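Local coordinates for protein putative ABC transporter (Thermobispora bispora, PDB 4PE6) that probably binds a carbohydrate or related solute for an ABC transporter, and holds (2R,3S)-2,3,4-trihydroxybutanoic acid in this crystal, at residues A[38-43]-A[266-271]; A[101-106]-A[118-123]. All blocks are in the same frame, centred on the assembly; numbering follows the deposited sequence.

Contact 1 of 2, residues A[38-43]-A[266-271]; sequences AKFEEA and AALWAA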
loop_
_atom_site.group_PDB
_atom_site.type_symbol
_atom_site.label_atom_id
_atom_site.label_comp_id
_atom_site.label_asym_id
_atom_site.label_seq_id
_atom_site.Cartn_x
_atom_site.Cartn_y
_atom_site.Cartn_z
ATOM N N ALA A 38 -5.044 8.572 7.652
ATOM C CA ALA A 38 -6.282 8.702 8.417
ATOM C C ALA A 38 -6.388 7.619 9.509
ATOM O O ALA A 38 -6.686 7.932 10.655
ATOM C CB ALA A 38 -7.471 8.704 7.479
ATOM N N LYS A 39 -6.088 6.361 9.186
ATOM C CA LYS A 39 -6.137 5.291 10.179
ATOM C C LYS A 39 -5.103 5.496 11.289
ATOM O O LYS A 39 -5.414 5.274 12.455
ATOM C CB LYS A 39 -5.938 3.921 9.522
ATOM C CG LYS A 39 -6.997 3.544 8.508
ATOM C CD LYS A 39 -8.362 3.352 9.155
ATOM C CE LYS A 39 -9.443 3.187 8.101
ATOM N NZ LYS A 39 -10.611 2.486 8.680
ATOM N N PHE A 40 -3.881 5.922 10.931
ATOM C CA PHE A 40 -2.878 6.260 11.923
ATOM C C PHE A 40 -3.349 7.368 12.843
ATOM O O PHE A 40 -3.187 7.285 14.051
ATOM C CB PHE A 40 -1.551 6.720 11.281
ATOM C CG PHE A 40 -0.564 7.249 12.293
ATOM C CD1 PHE A 40 0.166 6.371 13.093
ATOM C CD2 PHE A 40 -0.400 8.610 12.481
ATOM C CE1 PHE A 40 1.070 6.851 14.028
ATOM C CE2 PHE A 40 0.489 9.100 13.418
ATOM C CZ PHE A 40 1.221 8.208 14.202
ATOM N N GLU A 41 -3.901 8.430 12.266
ATOM C CA GLU A 41 -4.286 9.576 13.059
ATOM C C GLU A 41 -5.460 9.245 13.995
ATOM O O GLU A 41 -5.471 9.664 15.149
ATOM C CB GLU A 41 -4.629 10.753 12.156
ATOM C CG GLU A 41 -3.402 11.439 11.601
ATOM C CD GLU A 41 -3.737 12.552 10.625
ATOM O OE1 GLU A 41 -4.817 12.504 10.002
ATOM O OE2 GLU A 41 -2.896 13.455 10.461
ATOM N N GLU A 42 -6.422 8.485 13.497
ATOM C CA GLU A 42 -7.503 7.981 14.350
ATOM C C GLU A 42 -6.948 7.116 15.491
ATOM O O GLU A 42 -7.349 7.273 16.630
ATOM C CB GLU A 42 -8.494 7.183 13.519
ATOM C CG GLU A 42 -9.564 6.469 14.319
ATOM C CD GLU A 42 -10.484 5.647 13.435
ATOM O OE1 GLU A 42 -10.015 4.696 12.766
ATOM O OE2 GLU A 42 -11.685 5.939 13.443
ATOM N N ALA A 43 -6.038 6.197 15.188
ATOM C CA ALA A 43 -5.481 5.331 16.228
ATOM C C ALA A 43 -4.634 6.112 17.247
ATOM O O ALA A 43 -4.658 5.822 18.445
ATOM C CB ALA A 43 -4.651 4.220 15.617
ATOM N N ALA A 266 -0.403 -0.694 12.791
ATOM C CA ALA A 266 0.453 -1.765 13.314
ATOM C C ALA A 266 1.836 -1.221 13.694
ATOM O O ALA A 266 2.420 -1.644 14.675
ATOM C CB ALA A 266 0.585 -2.887 12.293
ATOM N N ALA A 267 2.362 -0.287 12.901
ATOM C CA ALA A 267 3.661 0.332 13.196
ATOM C C ALA A 267 3.605 1.146 14.500
ATOM O O ALA A 267 4.553 1.145 15.271
ATOM C CB ALA A 267 4.096 1.208 12.036
ATOM N N LEU A 268 2.477 1.809 14.749
ATOM C CA LEU A 268 2.264 2.520 16.013
ATOM C C LEU A 268 2.369 1.553 17.195
ATOM O O LEU A 268 3.033 1.846 18.187
ATOM C CB LEU A 268 0.878 3.177 16.014
ATOM C CG LEU A 268 0.378 3.841 17.292
ATOM C CD1 LEU A 268 1.314 4.935 17.758
ATOM C CD2 LEU A 268 -1.032 4.369 17.114
ATOM N N TRP A 269 1.682 0.416 17.106
ATOM C CA TRP A 269 1.710 -0.570 18.192
ATOM C C TRP A 269 3.099 -1.162 18.356
ATOM O O TRP A 269 3.570 -1.325 19.473
ATOM C CB TRP A 269 0.679 -1.671 17.996
ATOM C CG TRP A 269 -0.746 -1.140 17.974
ATOM C CD1 TRP A 269 -1.675 -1.370 17.021
ATOM C CD2 TRP A 269 -1.367 -0.289 18.942
ATOM N NE1 TRP A 269 -2.853 -0.721 17.325
ATOM C CE2 TRP A 269 -2.686 -0.035 18.492
ATOM C CE3 TRP A 269 -0.940 0.288 20.145
ATOM C CZ2 TRP A 269 -3.587 0.760 19.205
ATOM C CZ3 TRP A 269 -1.848 1.062 20.875
ATOM C CH2 TRP A 269 -3.152 1.310 20.383
ATOM N N ALA A 270 3.763 -1.455 17.249
ATOM C CA ALA A 270 5.166 -1.869 17.313
ATOM C C ALA A 270 6.038 -0.851 18.060
ATOM O O ALA A 270 6.818 -1.202 18.941
ATOM C CB ALA A 270 5.709 -2.108 15.912
ATOM N N ALA A 271 5.905 0.422 17.707
ATOM C CA ALA A 271 6.689 1.466 18.359
ATOM C C ALA A 271 6.450 1.503 19.866
ATOM O O ALA A 271 7.406 1.626 20.637
ATOM C CB ALA A 271 6.413 2.826 17.728
#
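Helices 31-49 and 263-275 pack against each other in the N-terminal lobe of this periplasmic binding protein, and within this stretch they meet through Phe40 and Ala43 on the first and Leu268 on the second. The backbones come nearest at Phe40 and Leu268, whose CA atoms are 7.6 Å apart, so the space between the helices is bridged by side chains. Phe40, its side chain about 13 Å from the bound (2R,3S)-2,3,4-trihydroxybutanoic acid, reaches across with CG anti to the backbone N (chi1 172°), which brings one corner of its ring to the neighbouring helix: CE1 lies 4.2 Å from Leu268 CB. The ring comes at that methylene obliquely, and the two side chains cross at about a right angle. The leucine is extended in the same way, and its chi2 of 58° turns CD1 to the Phe40 ring and CD2 to Ala43. CD1 stands 4.2 Å from Phe40 CE1, so that this ring corner has CB and CD1 of Leu268 as neighbours. CD2 instead goes to Ala43, meeting its CB at 3.9 Å and its carbonyl carbon at 4.0 Å. The first helix is an early part of the chain, whereas the second is reached only after the chain has built much of the C-terminal lobe and returned, a re-entry characteristic of the type I binding-protein fold. Both helices rest on strand 84-88, where Leu86 touches Phe40 as well as Ala267 and Ala271. Everything that crosses between 38-43 and 266-271 is apolar; polar groups are used at the flanks, where Lys39 NZ forms a salt bridge with Glu307 and Trp269 NE1 donates a hydrogen bond to Trp313 O.

Contact 2 of 2, residues A[101-106]-A[118-123]; sequences QACDAG and APCAYI
With chi1 at -69°, Cys103 swings SG anti to its carbonyl carbon, while Cys120, with chi1 at 80°, tucks its own SG between backbone N and carbonyl carbon, and the sulfurs join at 2.0 Å, SG to SG. Rotation about the S-S bond is 75°, a right-handed disulfide. The two CB atoms of Cys103 and Cys120 end up 3.6 Å apart, and little else touches across the contact. Each half sits where the chain changes course. Cys103 is in the last turn of helix 96-104, whose end is a Schellman motif: Gly106, at positive phi, donates its N to Cys103 O at 2.9 Å. Cys120 is the third residue of a type I turn closed by Ala121 N to Ala118 O, just ahead of strand 122-126. Ile99 of helix 96-104 touches Cys120, and Val109 of strand 108-112 touches Cys103. The covalent bond closes a ring of chain that takes in strand 108-112 and the pocket residue Asp113. Being covalent, it ties the helix end to the turn although the two segments share little other contact, and an oxidised pair of this kind is consistent with a protein exported from the cytoplasm.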
loop_
_atom_site.group_PDB
_atom_site.type_symbol
_atom_site.label_atom_id
_atom_site.label_comp_id
_atom_site.label_asym_id
_atom_site.label_seq_id
_atom_site.Cartn_x
_atom_site.Cartn_y
_atom_site.Cartn_z
ATOM N N GLN A 101 20.881 8.409 11.945
ATOM C CA GLN A 101 20.959 9.596 12.784
ATOM C C GLN A 101 19.875 9.556 13.865
ATOM O O GLN A 101 20.128 9.866 15.044
ATOM C CB GLN A 101 20.829 10.868 11.918
ATOM C CG GLN A 101 20.866 12.177 12.700
ATOM C CD GLN A 101 20.578 13.394 11.850
ATOM O OE1 GLN A 101 20.858 13.413 10.651
ATOM N NE2 GLN A 101 20.018 14.432 12.475
ATOM N N ALA A 102 18.662 9.180 13.465
ATOM C CA ALA A 102 17.568 9.018 14.400
ATOM C C ALA A 102 17.906 7.980 15.475
ATOM O O ALA A 102 17.730 8.237 16.653
ATOM C CB ALA A 102 16.285 8.637 13.671
ATOM N N CYS A 103 18.418 6.820 15.066
ATOM C CA CYS A 103 18.744 5.767 16.024
ATOM C C CYS A 103 19.847 6.215 16.990
ATOM O O CYS A 103 19.792 5.932 18.195
ATOM C CB CYS A 103 19.170 4.490 15.293
ATOM S SG CYS A 103 17.801 3.684 14.401
ATOM N N ASP A 104 20.849 6.910 16.454
ATOM C CA ASP A 104 21.962 7.402 17.281
ATOM C C ASP A 104 21.488 8.416 18.318
ATOM O O ASP A 104 22.124 8.582 19.360
ATOM C CB ASP A 104 23.016 8.065 16.410
ATOM C CG ASP A 104 23.782 7.082 15.558
ATOM O OD1 ASP A 104 23.647 5.854 15.746
ATOM O OD2 ASP A 104 24.537 7.560 14.691
ATOM N N ALA A 105 20.385 9.105 18.031
ATOM C CA ALA A 105 19.788 10.020 18.989
ATOM C C ALA A 105 18.838 9.308 19.961
ATOM O O ALA A 105 18.208 9.966 20.786
ATOM C CB ALA A 105 19.073 11.143 18.261
ATOM N N GLY A 106 18.767 7.976 19.906
ATOM C CA GLY A 106 17.928 7.207 20.832
ATOM C C GLY A 106 16.472 7.008 20.413
ATOM O O GLY A 106 15.665 6.530 21.207
ATOM N N ALA A 118 18.171 -0.875 6.461
ATOM C CA ALA A 118 18.494 0.120 7.479
ATOM C C ALA A 118 18.599 -0.645 8.782
ATOM O O ALA A 118 17.588 -0.879 9.446
ATOM C CB ALA A 118 17.419 1.190 7.543
ATOM N N PRO A 119 19.831 -1.081 9.134
ATOM C CA PRO A 119 20.059 -2.062 10.200
ATOM C C PRO A 119 19.477 -1.725 11.558
ATOM O O PRO A 119 19.091 -2.619 12.284
ATOM C CB PRO A 119 21.601 -2.129 10.300
ATOM C CG PRO A 119 22.091 -1.720 8.962
ATOM C CD PRO A 119 21.088 -0.721 8.443
ATOM N N CYS A 120 19.425 -0.446 11.898
ATOM C CA CYS A 120 18.925 -0.027 13.200
ATOM C C CYS A 120 17.388 0.013 13.263
ATOM O O CYS A 120 16.827 0.073 14.333
ATOM C CB CYS A 120 19.508 1.333 13.567
ATOM S SG CYS A 120 18.713 2.770 12.810
ATOM N N ALA A 121 16.726 -0.025 12.114
ATOM C CA ALA A 121 15.267 0.082 12.051
ATOM C C ALA A 121 14.609 -1.276 12.117
ATOM O O ALA A 121 15.207 -2.300 11.741
ATOM C CB ALA A 121 14.852 0.784 10.769
ATOM N N TYR A 122 13.369 -1.281 12.580
ATOM C CA TYR A 122 12.490 -2.429 12.487
ATOM C C TYR A 122 11.599 -2.296 11.251
ATOM O O TYR A 122 11.019 -1.230 10.995
ATOM C CB TYR A 122 11.628 -2.523 13.753
ATOM C CG TYR A 122 12.441 -2.843 14.998
ATOM C CD1 TYR A 122 13.137 -1.855 15.676
ATOM C CD2 TYR A 122 12.543 -4.167 15.475
ATOM C CE1 TYR A 122 13.903 -2.144 16.796
ATOM C CE2 TYR A 122 13.286 -4.460 16.602
ATOM C CZ TYR A 122 13.955 -3.453 17.258
ATOM O OH TYR A 122 14.703 -3.769 18.374
ATOM N N ILE A 123 11.504 -3.373 10.480
ATOM C CA ILE A 123 10.698 -3.403 9.263
ATOM C C ILE A 123 9.331 -4.101 9.492
ATOM O O ILE A 123 9.261 -5.257 9.960
ATOM C CB ILE A 123 11.445 -4.112 8.119
ATOM C CG1 ILE A 123 12.503 -3.203 7.456
ATOM C CG2 ILE A 123 10.463 -4.503 7.014
ATOM C CD1 ILE A 123 13.450 -2.466 8.378
#

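Contact 2 is nested along the chain inside the long loop that contact 1 closes, and both belong to the N-terminal lobe, their centres 19 Å apart and their nearest atoms about 6 Å apart without touching. They hold different elements: contact 1 joins two helices from distant parts of the sequence, contact 2 a helix end and a turn only a dozen residues apart. Strands 84-88 and 108-112, against which they respectively pack, are neighbours in the sheet. Contact 1 is buried and relies on apolar fit alone; contact 2, farther from the centre of the chain and partly buried, relies on one covalent bond instead.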